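Local coordinates for protein pullulanase (Bacillus acidopullulyticus, PDB 2WAN) that hydrolyses alpha-1,6-glucosidic bonds of pullulan and probably of other branched starch glucans, acting as a debranching enzyme, at residues P112-A117 and V125-S130; N116-D121 and N299-N304; D120-V125 and A279-V284; I145-G150 and N287-A292; S157-N162 and L273-L278. One frame throughout, in Å; residues are numbered along the deposited sequence.

Interaction 1 (P112-A117 and V125-S130); sequences PSVSNA and VLAKLS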
# COMPACT_ATOMS: atom_id res chain seq x y z
N PRO A 112 3.58 3.80 -40.85
CA PRO A 112 4.87 3.83 -40.14
C PRO A 112 5.00 5.10 -39.29
O PRO A 112 5.03 6.21 -39.84
CB PRO A 112 5.90 3.83 -41.28
CG PRO A 112 5.11 3.56 -42.56
CD PRO A 112 3.72 4.04 -42.29
N SER A 113 5.09 4.95 -37.97
CA SER A 113 5.03 6.12 -37.08
C SER A 113 5.91 6.07 -35.82
O SER A 113 6.28 4.99 -35.35
CB SER A 113 3.58 6.38 -36.66
OG SER A 113 3.05 5.27 -35.96
N VAL A 114 6.24 7.26 -35.31
CA VAL A 114 6.63 7.40 -33.90
C VAL A 114 5.32 7.26 -33.13
O VAL A 114 4.41 8.08 -33.28
CB VAL A 114 7.28 8.78 -33.62
CG1 VAL A 114 7.55 8.98 -32.13
CG2 VAL A 114 8.57 8.95 -34.42
N SER A 115 5.18 6.19 -32.33
CA SER A 115 3.89 5.89 -31.70
C SER A 115 3.69 6.56 -30.33
O SER A 115 2.56 6.64 -29.84
CB SER A 115 3.64 4.37 -31.62
OG SER A 115 4.62 3.74 -30.82
N ASN A 116 4.78 7.00 -29.72
CA ASN A 116 4.77 7.72 -28.44
C ASN A 116 6.09 8.44 -28.23
O ASN A 116 7.13 7.99 -28.70
CB ASN A 116 4.54 6.77 -27.25
CG ASN A 116 4.13 7.51 -25.98
OD1 ASN A 116 2.98 7.92 -25.83
ND2 ASN A 116 5.07 7.67 -25.05
N ALA A 117 6.05 9.57 -27.51
CA ALA A 117 7.27 10.29 -27.14
C ALA A 117 7.11 11.05 -25.83
O ALA A 117 6.11 11.75 -25.62
CB ALA A 117 7.71 11.24 -28.25
N VAL A 125 14.55 12.99 -24.85
CA VAL A 125 13.28 12.46 -25.33
C VAL A 125 13.37 10.94 -25.48
O VAL A 125 14.36 10.42 -26.01
CB VAL A 125 12.87 13.09 -26.69
CG1 VAL A 125 11.64 12.41 -27.27
CG2 VAL A 125 12.62 14.59 -26.53
N LEU A 126 12.35 10.25 -24.97
CA LEU A 126 12.22 8.80 -25.11
C LEU A 126 11.13 8.51 -26.12
O LEU A 126 9.95 8.77 -25.86
CB LEU A 126 11.90 8.15 -23.75
CG LEU A 126 11.69 6.62 -23.77
CD1 LEU A 126 13.04 5.91 -23.78
CD2 LEU A 126 10.87 6.16 -22.57
N ALA A 127 11.50 7.97 -27.28
CA ALA A 127 10.56 7.78 -28.38
C ALA A 127 10.40 6.33 -28.81
O ALA A 127 11.39 5.62 -29.01
CB ALA A 127 10.95 8.65 -29.58
N LYS A 128 9.14 5.91 -28.96
CA LYS A 128 8.80 4.56 -29.41
C LYS A 128 8.39 4.56 -30.88
O LYS A 128 7.59 5.38 -31.32
CB LYS A 128 7.66 3.99 -28.55
CG LYS A 128 7.23 2.56 -28.90
CD LYS A 128 8.19 1.53 -28.31
CE LYS A 128 8.05 0.18 -29.01
NZ LYS A 128 6.65 -0.30 -29.09
N LEU A 129 8.94 3.60 -31.64
CA LEU A 129 8.64 3.49 -33.06
C LEU A 129 7.77 2.26 -33.35
O LEU A 129 7.92 1.23 -32.69
CB LEU A 129 9.93 3.42 -33.87
CG LEU A 129 11.10 4.31 -33.43
CD1 LEU A 129 12.41 3.80 -33.99
CD2 LEU A 129 10.88 5.77 -33.82
N SER A 130 6.88 2.38 -34.33
CA SER A 130 5.98 1.29 -34.70
C SER A 130 6.69 0.11 -35.37
O SER A 130 6.11 -0.97 -35.52
CB SER A 130 4.85 1.81 -35.60
OG SER A 130 5.38 2.44 -36.75
O HOH W 1 4.78 0.94 -31.18
O HOH W 2 7.69 6.71 -25.49
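Ser113 and Ser130 lock the open end of this strand pair by a two-way grip. The backbone N of Ser113 reaches Ser130 OG at 2.8 Å in a nearly straight bond (176°), and Ser130 N returns a bond to Ser113 O. Ser130 OG can take that place because it sits between its own N and carbonyl carbon (chi1 57°), folded back over the neighbouring chain. Further in, Lys128 O accepts from Ser115 N at 2.7 Å, and Lys128 N gives to Asn116 O at 2.9 Å. Ser115 OG lies 3.4 Å from Lys128 CG, alongside the start of the lysine chain, and a water joins this hydroxyl to Lys128 NZ, which also bonds Asn579. A second water links Asn116 ND2 to Leu126 O. On the buried face Val114 CG2 meets Leu129 CD2 at 4.0 Å, their branches slanting across each other, and Ala117 CB faces Ala127 CB; Val290 of strand 288-292 covers Val114 and Ala117. Between Val114 and Asn116 the register slips by one residue, with Ser115 as the extra one. The arrangement is an antiparallel beta hairpin, strands 114-121 and 124-129, with a beta bulge near its open end.

Interaction 2 (N116-D121 and N299-N304); sequences NAYLDD and NILPRN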
# COMPACT_ATOMS: atom_id res chain seq x y z
N ASN A 116 4.78 7.00 -29.72
CA ASN A 116 4.77 7.72 -28.44
C ASN A 116 6.09 8.44 -28.23
O ASN A 116 7.13 7.99 -28.70
CB ASN A 116 4.54 6.77 -27.25
CG ASN A 116 4.13 7.51 -25.98
OD1 ASN A 116 2.98 7.92 -25.83
ND2 ASN A 116 5.07 7.67 -25.05
N ALA A 117 6.05 9.57 -27.51
CA ALA A 117 7.27 10.29 -27.14
C ALA A 117 7.11 11.05 -25.83
O ALA A 117 6.11 11.75 -25.62
CB ALA A 117 7.71 11.24 -28.25
N TYR A 118 8.12 10.91 -24.96
CA TYR A 118 8.13 11.56 -23.65
C TYR A 118 9.36 12.43 -23.50
O TYR A 118 10.46 12.03 -23.87
CB TYR A 118 8.15 10.50 -22.53
CG TYR A 118 6.86 9.77 -22.27
CD1 TYR A 118 5.63 10.46 -22.21
CD2 TYR A 118 6.86 8.40 -22.02
CE1 TYR A 118 4.45 9.80 -21.94
CE2 TYR A 118 5.69 7.72 -21.74
CZ TYR A 118 4.48 8.43 -21.69
OH TYR A 118 3.30 7.78 -21.42
N LEU A 119 9.18 13.61 -22.91
CA LEU A 119 10.28 14.44 -22.50
C LEU A 119 10.61 14.04 -21.06
O LEU A 119 9.90 14.43 -20.12
CB LEU A 119 9.91 15.93 -22.63
CG LEU A 119 10.99 16.99 -22.41
CD1 LEU A 119 12.14 16.87 -23.45
CD2 LEU A 119 10.37 18.40 -22.44
N ASP A 120 11.66 13.24 -20.90
CA ASP A 120 11.99 12.64 -19.60
C ASP A 120 13.12 13.32 -18.85
O ASP A 120 13.42 12.95 -17.72
CB ASP A 120 12.26 11.13 -19.72
CG ASP A 120 10.99 10.30 -19.80
OD1 ASP A 120 9.93 10.73 -19.27
OD2 ASP A 120 11.04 9.20 -20.39
N ASP A 121 13.75 14.30 -19.49
CA ASP A 121 14.73 15.17 -18.83
C ASP A 121 14.70 16.49 -19.60
O ASP A 121 14.02 16.59 -20.61
CB ASP A 121 16.13 14.54 -18.84
CG ASP A 121 17.02 15.03 -17.70
OD1 ASP A 121 17.91 14.26 -17.27
OD2 ASP A 121 16.85 16.18 -17.22
N ASN A 299 3.52 14.00 -31.09
CA ASN A 299 3.70 14.93 -29.98
C ASN A 299 4.64 14.35 -28.91
O ASN A 299 4.66 13.13 -28.70
CB ASN A 299 2.34 15.23 -29.34
CG ASN A 299 2.45 16.18 -28.16
OD1 ASN A 299 2.73 17.37 -28.32
ND2 ASN A 299 2.25 15.64 -26.96
N ILE A 300 5.41 15.23 -28.28
CA ILE A 300 6.27 14.88 -27.15
C ILE A 300 5.60 15.38 -25.87
O ILE A 300 5.47 16.60 -25.65
CB ILE A 300 7.67 15.54 -27.25
CG1 ILE A 300 8.32 15.33 -28.63
CG2 ILE A 300 8.60 15.04 -26.13
CD1 ILE A 300 9.55 16.20 -28.87
N LEU A 301 5.15 14.45 -25.05
CA LEU A 301 4.46 14.81 -23.81
C LEU A 301 5.48 14.90 -22.70
O LEU A 301 6.28 13.99 -22.53
CB LEU A 301 3.39 13.77 -23.45
CG LEU A 301 2.46 14.17 -22.30
CD1 LEU A 301 1.38 15.13 -22.80
CD2 LEU A 301 1.84 12.91 -21.71
N PRO A 302 5.47 16.01 -21.94
CA PRO A 302 6.37 16.09 -20.80
C PRO A 302 6.04 14.99 -19.77
O PRO A 302 4.87 14.80 -19.43
CB PRO A 302 6.07 17.49 -20.23
CG PRO A 302 5.57 18.27 -21.44
CD PRO A 302 4.74 17.27 -22.16
N ARG A 303 7.05 14.25 -19.34
CA ARG A 303 6.87 13.25 -18.28
C ARG A 303 7.94 13.48 -17.21
O ARG A 303 7.77 14.34 -16.35
CB ARG A 303 6.85 11.81 -18.81
CG ARG A 303 6.57 10.74 -17.72
CD ARG A 303 6.48 9.32 -18.28
NE ARG A 303 7.76 8.83 -18.79
CZ ARG A 303 8.05 7.55 -19.04
NH1 ARG A 303 7.14 6.60 -18.83
NH2 ARG A 303 9.25 7.22 -19.51
N ASN A 304 9.07 12.78 -17.27
CA ASN A 304 10.01 12.82 -16.16
C ASN A 304 10.81 14.10 -16.08
O ASN A 304 11.46 14.37 -15.08
CB ASN A 304 10.91 11.58 -16.14
CG ASN A 304 10.13 10.30 -15.87
OD1 ASN A 304 9.04 10.34 -15.30
ND2 ASN A 304 10.69 9.17 -16.27
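The Tyr118 ring is sandwiched: Arg303 CD sits over one face, 3.8 Å from the ring centroid in a CH-pi contact, and Asn116 ND2 lies above the opposite face. Leu301 O comes to the ring edge in its plane, while Leu301 CD2 runs beside Tyr118 CE1. The guanidinium of Arg303 continues over the same face as CD, its plane 20° from the ring, with Tyr118 CD2 3.3 Å from Arg303 CZ. At its edge the Asp120 carboxylate lies nearly coplanar and is gripped side-on in a salt bridge: Arg303 NE gives to Asp120 OD1 at 2.9 Å on the syn lone pair, and Arg303 NH2 reaches Asp120 OD2 at 2.8 Å. The anti lone pair of Asp120 OD1 takes Asn304 N at 3.0 Å, so this oxygen holds both a side chain and the backbone. A bend at chi3 (68°) turns the guanidinium into this position. A leucine in place of Arg303 would probably leave the Asp120 carboxylate without its countercharge and Tyr118 without its flat cover. Tyr118 OH bonds Gln571 and Thr576, and the latter also receives Arg303 NH1. Behind, Ile300 CG2 packs on Leu119 CB at 3.8 Å. Leu301 N to Ala117 O, Leu119 N to Leu301 O and Arg303 N to Leu119 O zip the backbones in parallel. Strand 295-302, also paired with 288-292, thereby joins the last strands of the sheet to the first.

Interaction 3 (D120-V125 and A279-V284); sequences DDEKTV and ASAPDV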
# COMPACT_ATOMS: atom_id res chain seq x y z
N ASP A 120 11.66 13.24 -20.90
CA ASP A 120 11.99 12.64 -19.60
C ASP A 120 13.12 13.32 -18.85
O ASP A 120 13.42 12.95 -17.72
CB ASP A 120 12.26 11.13 -19.72
CG ASP A 120 10.99 10.30 -19.80
OD1 ASP A 120 9.93 10.73 -19.27
OD2 ASP A 120 11.04 9.20 -20.39
N ASP A 121 13.75 14.30 -19.49
CA ASP A 121 14.73 15.17 -18.83
C ASP A 121 14.70 16.49 -19.60
O ASP A 121 14.02 16.59 -20.61
CB ASP A 121 16.13 14.54 -18.84
CG ASP A 121 17.02 15.03 -17.70
OD1 ASP A 121 17.91 14.26 -17.27
OD2 ASP A 121 16.85 16.18 -17.22
N GLU A 122 15.42 17.49 -19.12
CA GLU A 122 15.42 18.79 -19.79
C GLU A 122 15.79 18.70 -21.28
O GLU A 122 15.17 19.37 -22.10
CB GLU A 122 16.31 19.80 -19.05
CG GLU A 122 17.78 19.46 -18.99
CD GLU A 122 18.65 20.70 -18.86
OE1 GLU A 122 18.23 21.78 -19.34
OE2 GLU A 122 19.74 20.59 -18.28
N LYS A 123 16.74 17.83 -21.61
CA LYS A 123 17.18 17.66 -23.00
C LYS A 123 17.13 16.21 -23.49
O LYS A 123 17.93 15.81 -24.34
CB LYS A 123 18.60 18.23 -23.17
CG LYS A 123 18.74 19.72 -22.87
CD LYS A 123 20.22 20.11 -22.82
CE LYS A 123 20.40 21.59 -22.59
NZ LYS A 123 21.73 21.89 -22.00
N THR A 124 16.21 15.41 -22.95
CA THR A 124 16.11 13.99 -23.29
C THR A 124 14.69 13.59 -23.67
O THR A 124 13.74 13.82 -22.90
CB THR A 124 16.61 13.08 -22.14
OG1 THR A 124 17.94 13.45 -21.78
CG2 THR A 124 16.58 11.61 -22.55
N VAL A 125 14.55 12.99 -24.85
CA VAL A 125 13.28 12.46 -25.33
C VAL A 125 13.37 10.94 -25.48
O VAL A 125 14.36 10.42 -26.01
CB VAL A 125 12.87 13.09 -26.69
CG1 VAL A 125 11.64 12.41 -27.27
CG2 VAL A 125 12.62 14.59 -26.53
N ALA A 279 19.79 19.66 -28.26
CA ALA A 279 20.77 20.75 -28.11
C ALA A 279 20.35 21.78 -27.06
O ALA A 279 21.19 22.32 -26.35
CB ALA A 279 21.04 21.44 -29.46
N SER A 280 19.04 22.01 -26.96
CA SER A 280 18.48 22.93 -25.97
C SER A 280 17.26 22.31 -25.29
O SER A 280 16.62 21.41 -25.84
CB SER A 280 18.10 24.26 -26.62
OG SER A 280 17.11 24.07 -27.61
N ALA A 281 16.95 22.82 -24.10
CA ALA A 281 15.79 22.37 -23.31
C ALA A 281 14.48 23.00 -23.79
O ALA A 281 14.31 24.23 -23.71
CB ALA A 281 16.02 22.69 -21.84
N PRO A 282 13.54 22.18 -24.30
CA PRO A 282 12.27 22.75 -24.78
C PRO A 282 11.40 23.32 -23.65
O PRO A 282 11.60 22.97 -22.49
CB PRO A 282 11.56 21.56 -25.44
CG PRO A 282 12.58 20.49 -25.58
CD PRO A 282 13.62 20.73 -24.53
N ASP A 283 10.48 24.20 -24.02
CA ASP A 283 9.49 24.76 -23.10
C ASP A 283 8.37 23.74 -22.90
O ASP A 283 7.67 23.38 -23.85
CB ASP A 283 8.96 26.08 -23.69
CG ASP A 283 8.01 26.83 -22.75
OD1 ASP A 283 7.23 26.19 -22.00
OD2 ASP A 283 8.04 28.08 -22.78
N VAL A 284 8.21 23.26 -21.66
CA VAL A 284 7.23 22.20 -21.36
C VAL A 284 5.76 22.61 -21.54
O VAL A 284 4.87 21.75 -21.51
CB VAL A 284 7.44 21.58 -19.94
CG1 VAL A 284 8.81 20.90 -19.85
CG2 VAL A 284 7.29 22.62 -18.84
O HOH W 3 12.91 20.88 -20.95
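Glu122 and Lys123, at the tip of the hairpin joining strands 114-121 and 124-129, rest on the loop 279-282 in a small surface contact without a direct hydrogen bond. The partner belongs to the irregular loop leading from strand 273-278 to strand 288-292. Glu122 O is the focus: Pro282 CD approaches it to 3.2 Å, and Ala281 CA points its hydrogen at it from 3.3 Å. A water gives one proton to Glu122 O and the other to Pro282 O, bridging the two backbones, which share no direct hydrogen bond. The Glu122 side chain sets out between its own N and carbonyl carbon (chi1 64°), which brings OE1 to 3.5 Å from Ala281 CB, a plain van der Waals touch. Lys123 lays its extended aliphatic chain along the loop: CG lies 3.8 Å from Ala281 N, and CE stands 3.9 Å from Ala279 O. A serine in place of Lys123 would probably uncover the Ala279-Ala281 backbone and leave that piece of loop less firmly held against the turn. The tip itself is braced from within, since Asp121 OD2 accepts Glu122 N at 2.7 Å from the anti side of the carboxylate, and Asp120 N bonds Thr124 O at 2.9 Å. A backbone bond between Lys123 and Leu278 ties the turn to the end of strand 273-278, just ahead of the loop. Asp121 to Thr124 form a type I beta turn, and the whole is a beta-hairpin tip propped against a connecting loop at one end of a curled sheet.

Interaction 4 (I145-G150 and N287-A292); sequences IDKTTG and NLDVAA
Asn287, Lys147 and Asp289 bury the most surface here, and they meet where strand 142-146 runs out. Asn287 is held through its backbone at both ends: its O accepts Lys147 N at 2.6 Å, nearly in line with the carbonyl, and its N gives to Thr148 OG1 at 2.8 Å in an almost straight bond (174°). Lys147 leans back over strand 288-292. Its CG lies beside the backbone N (chi1 -72°) and the chain kinks at chi3, carrying CE between Asn287 ND2 at 3.3 Å and Asp289 OD1 at 3.5 Å. Lys147 NZ and Asp289 OD1, 3.7 Å apart, make a long salt bridge. Asn287 OD1 bonds Asn385 ND2. Asp289 N and O are both paired with Ile145, and its CB touches Ile145 CG2 on the same face. On the other face Leu288 CD2 lies 3.9 Å from Asp146 CG, over one face of the carboxylate. Asp146 OD1 accepts Thr148 N at 2.9 Å, an interaction that turns the chain and places the Thr148 hydroxyl before Asn287. An antiparallel strand pair thus ends in an Asx turn that binds the start of the partner strand.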
# COMPACT_ATOMS: atom_id res chain seq x y z
N ILE A 145 10.79 19.72 -33.38
CA ILE A 145 10.36 21.09 -33.60
C ILE A 145 9.40 21.55 -32.48
O ILE A 145 8.53 20.79 -32.04
CB ILE A 145 9.78 21.28 -34.87
CG1 ILE A 145 9.58 22.75 -35.14
CG2 ILE A 145 8.48 20.57 -34.96
CD1 ILE A 145 9.23 23.00 -36.44
N ASP A 146 9.59 22.78 -32.02
CA ASP A 146 8.59 23.44 -31.19
C ASP A 146 7.56 24.09 -32.10
O ASP A 146 7.80 25.17 -32.66
CB ASP A 146 9.27 24.48 -30.29
CG ASP A 146 8.29 25.27 -29.43
OD1 ASP A 146 7.06 25.23 -29.68
OD2 ASP A 146 8.76 25.95 -28.50
N LYS A 147 6.40 23.45 -32.25
CA LYS A 147 5.35 23.92 -33.16
C LYS A 147 4.67 25.22 -32.73
O LYS A 147 3.98 25.86 -33.54
CB LYS A 147 4.30 22.83 -33.39
CG LYS A 147 4.78 21.66 -34.26
CD LYS A 147 3.64 21.03 -35.05
CE LYS A 147 2.71 20.21 -34.17
NZ LYS A 147 1.56 19.62 -34.93
N THR A 148 4.87 25.62 -31.48
CA THR A 148 4.34 26.88 -30.96
C THR A 148 5.09 28.08 -31.54
O THR A 148 4.47 29.05 -31.99
CB THR A 148 4.35 26.92 -29.41
OG1 THR A 148 3.64 25.78 -28.90
CG2 THR A 148 3.69 28.19 -28.87
N THR A 149 6.42 28.00 -31.55
CA THR A 149 7.28 29.10 -32.01
C THR A 149 7.87 28.85 -33.40
O THR A 149 8.49 29.74 -33.99
CB THR A 149 8.45 29.35 -31.02
OG1 THR A 149 9.31 28.21 -31.00
CG2 THR A 149 7.94 29.63 -29.62
N GLY A 150 7.70 27.63 -33.92
CA GLY A 150 8.30 27.24 -35.20
C GLY A 150 9.76 26.84 -35.11
O GLY A 150 10.33 26.38 -36.10
N ASN A 287 3.92 23.21 -27.80
CA ASN A 287 3.57 22.08 -28.64
C ASN A 287 4.83 21.51 -29.29
O ASN A 287 5.34 22.06 -30.27
CB ASN A 287 2.56 22.50 -29.71
CG ASN A 287 2.00 21.33 -30.50
OD1 ASN A 287 2.21 20.16 -30.16
ND2 ASN A 287 1.27 21.64 -31.56
N LEU A 288 5.33 20.41 -28.73
CA LEU A 288 6.60 19.84 -29.18
C LEU A 288 6.34 18.57 -29.96
O LEU A 288 5.49 17.76 -29.58
CB LEU A 288 7.54 19.59 -28.00
CG LEU A 288 7.67 20.66 -26.90
CD1 LEU A 288 8.40 20.12 -25.68
CD2 LEU A 288 8.34 21.95 -27.40
N ASP A 289 7.06 18.40 -31.08
CA ASP A 289 6.88 17.25 -31.96
C ASP A 289 8.21 16.60 -32.30
O ASP A 289 9.24 17.27 -32.38
CB ASP A 289 6.18 17.66 -33.26
CG ASP A 289 4.69 17.39 -33.24
OD1 ASP A 289 4.14 17.05 -34.30
OD2 ASP A 289 4.07 17.51 -32.16
N VAL A 290 8.18 15.28 -32.48
CA VAL A 290 9.37 14.54 -32.90
C VAL A 290 9.03 13.70 -34.13
O VAL A 290 7.92 13.21 -34.27
CB VAL A 290 9.95 13.66 -31.74
CG1 VAL A 290 8.96 12.60 -31.31
CG2 VAL A 290 11.29 13.02 -32.15
N ALA A 291 10.00 13.59 -35.04
CA ALA A 291 9.86 12.77 -36.22
C ALA A 291 11.21 12.15 -36.57
O ALA A 291 12.25 12.58 -36.07
CB ALA A 291 9.33 13.60 -37.40
N ALA A 292 11.16 11.12 -37.42
CA ALA A 292 12.35 10.56 -38.07
C ALA A 292 12.00 10.22 -39.52
O ALA A 292 10.82 10.08 -39.86
CB ALA A 292 12.85 9.33 -37.33

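Interaction 5 (S157-N162 and L273-L278); sequences SAVSAN and LVQLTL
Two neighbouring antiparallel strands of the curled sheet, 152-160 and 273-278, pair here, with Ser157 opposite Thr277 and Val159 opposite Gln275. Val159 is gripped both ways: its N gives to Gln275 O at 3.1 Å, and Gln275 N returns a shorter bond of 2.7 Å to Val159 O. Thr277 N to Ser157 O and Ala161 N to Leu273 O extend the pairing beyond it. On the buried face Ala158 CB touches both Leu276 CD2, at 3.6 Å, and Val274 CG1, at 4.0 Å, which lie side by side on the facing strand. CG1 stands opposite the Val274 backbone N (chi1 -174°), and this turns it across toward the other strand, within 3.2 Å of Val159 O. Phe142 covers Val274 and Leu276 from strand 142-146. On the other face Val159 CG2 runs side by side with Gln275 CB, 3.9 Å apart. A water donates to Gln275 O at 2.6 Å and also bonds Thr277 OG1, with a weak link to Ser157 OG. Past the end of strand 152-160, Ala161 CB packs on Leu273 CG and Asn162 OD1 comes up to Leu273 CD2 at 3.7 Å. Ser160 OG bonds Thr271. The chain leaves at this end, builds a separate four-stranded sheet (strands 192-195, 198-205, 238-245 and 250-253), and returns to pair again: an antiparallel beta pair, consistent with the root of an inserted pullulanase X25 domain.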
# COMPACT_ATOMS: atom_id res chain seq x y z
N SER A 157 22.17 13.44 -30.49
CA SER A 157 22.51 12.05 -30.22
C SER A 157 21.25 11.19 -30.21
O SER A 157 20.19 11.62 -29.75
CB SER A 157 23.24 11.92 -28.88
OG SER A 157 23.41 10.56 -28.52
N ALA A 158 21.38 9.98 -30.74
CA ALA A 158 20.28 9.02 -30.75
C ALA A 158 20.80 7.63 -30.42
O ALA A 158 21.55 7.03 -31.20
CB ALA A 158 19.57 9.02 -32.10
N VAL A 159 20.43 7.13 -29.24
CA VAL A 159 20.86 5.80 -28.79
C VAL A 159 19.64 4.93 -28.50
O VAL A 159 18.52 5.44 -28.37
CB VAL A 159 21.81 5.87 -27.55
CG1 VAL A 159 23.01 6.77 -27.84
CG2 VAL A 159 21.06 6.32 -26.28
N SER A 160 19.84 3.61 -28.42
CA SER A 160 18.76 2.72 -28.01
C SER A 160 18.53 2.84 -26.51
O SER A 160 19.48 2.94 -25.73
CB SER A 160 19.07 1.26 -28.32
OG SER A 160 17.97 0.43 -27.97
N ALA A 161 17.25 2.83 -26.12
CA ALA A 161 16.88 2.95 -24.71
C ALA A 161 16.74 1.58 -24.05
O ALA A 161 16.62 1.48 -22.82
CB ALA A 161 15.58 3.75 -24.58
N ASN A 162 16.76 0.52 -24.87
CA ASN A 162 16.69 -0.84 -24.36
C ASN A 162 17.85 -1.14 -23.43
O ASN A 162 19.00 -0.86 -23.77
CB ASN A 162 16.65 -1.85 -25.50
CG ASN A 162 15.41 -1.71 -26.35
OD1 ASN A 162 14.36 -1.29 -25.87
ND2 ASN A 162 15.53 -2.06 -27.63
N LEU A 273 12.97 1.68 -29.82
CA LEU A 273 12.87 2.56 -28.64
C LEU A 273 14.15 3.34 -28.49
O LEU A 273 15.20 2.79 -28.13
CB LEU A 273 12.58 1.74 -27.38
CG LEU A 273 12.24 2.49 -26.09
CD1 LEU A 273 10.95 3.30 -26.26
CD2 LEU A 273 12.10 1.48 -24.96
N VAL A 274 14.06 4.65 -28.73
CA VAL A 274 15.23 5.50 -28.84
C VAL A 274 15.26 6.58 -27.76
O VAL A 274 14.23 7.18 -27.43
CB VAL A 274 15.29 6.19 -30.24
CG1 VAL A 274 16.58 6.96 -30.41
CG2 VAL A 274 15.13 5.16 -31.35
N GLN A 275 16.45 6.81 -27.21
CA GLN A 275 16.70 7.93 -26.32
C GLN A 275 17.44 9.04 -27.07
O GLN A 275 18.57 8.85 -27.51
CB GLN A 275 17.52 7.48 -25.11
CG GLN A 275 17.83 8.60 -24.13
CD GLN A 275 18.76 8.19 -23.01
OE1 GLN A 275 19.62 8.96 -22.59
NE2 GLN A 275 18.61 6.96 -22.53
N LEU A 276 16.78 10.20 -27.19
CA LEU A 276 17.32 11.34 -27.94
C LEU A 276 17.84 12.44 -27.02
O LEU A 276 17.20 12.80 -26.03
CB LEU A 276 16.24 11.92 -28.87
CG LEU A 276 15.56 10.95 -29.84
CD1 LEU A 276 14.32 11.55 -30.50
CD2 LEU A 276 16.55 10.48 -30.91
N THR A 277 19.01 12.97 -27.36
CA THR A 277 19.56 14.12 -26.65
C THR A 277 19.34 15.35 -27.51
O THR A 277 19.58 15.32 -28.73
CB THR A 277 21.05 13.94 -26.31
OG1 THR A 277 21.21 12.77 -25.51
CG2 THR A 277 21.60 15.14 -25.53
N LEU A 278 18.87 16.42 -26.89
CA LEU A 278 18.56 17.68 -27.59
C LEU A 278 19.62 18.74 -27.31
O LEU A 278 20.26 18.73 -26.25
CB LEU A 278 17.17 18.18 -27.20
CG LEU A 278 15.98 17.23 -27.41
CD1 LEU A 278 14.68 17.95 -27.06
CD2 LEU A 278 15.90 16.65 -28.83
O HOH W 4 20.69 10.03 -26.67

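In the fold
Four contacts pair strands of one curled sheet at the start of the modelled chain, and interaction 3 joins a turn and a loop at its end; the five centres lie 9 to 17 Å apart. Interactions 1 and 2 share strand 114-121, which pairs with 124-129 on one side and 295-302 on the other. Interaction 3 sets the tip of that hairpin against the loop leading out of strand 273-278, the strand of interaction 5, and next to the Leu288 of interaction 4. Along the chain, interaction 1 is local, whereas the other four join residues 116-162 to 273-304, spanning the inserted four-stranded sheet. The returning strands 273-278, 288-292 and 295-302 thus complete the sheet begun by 114-121 and 124-129.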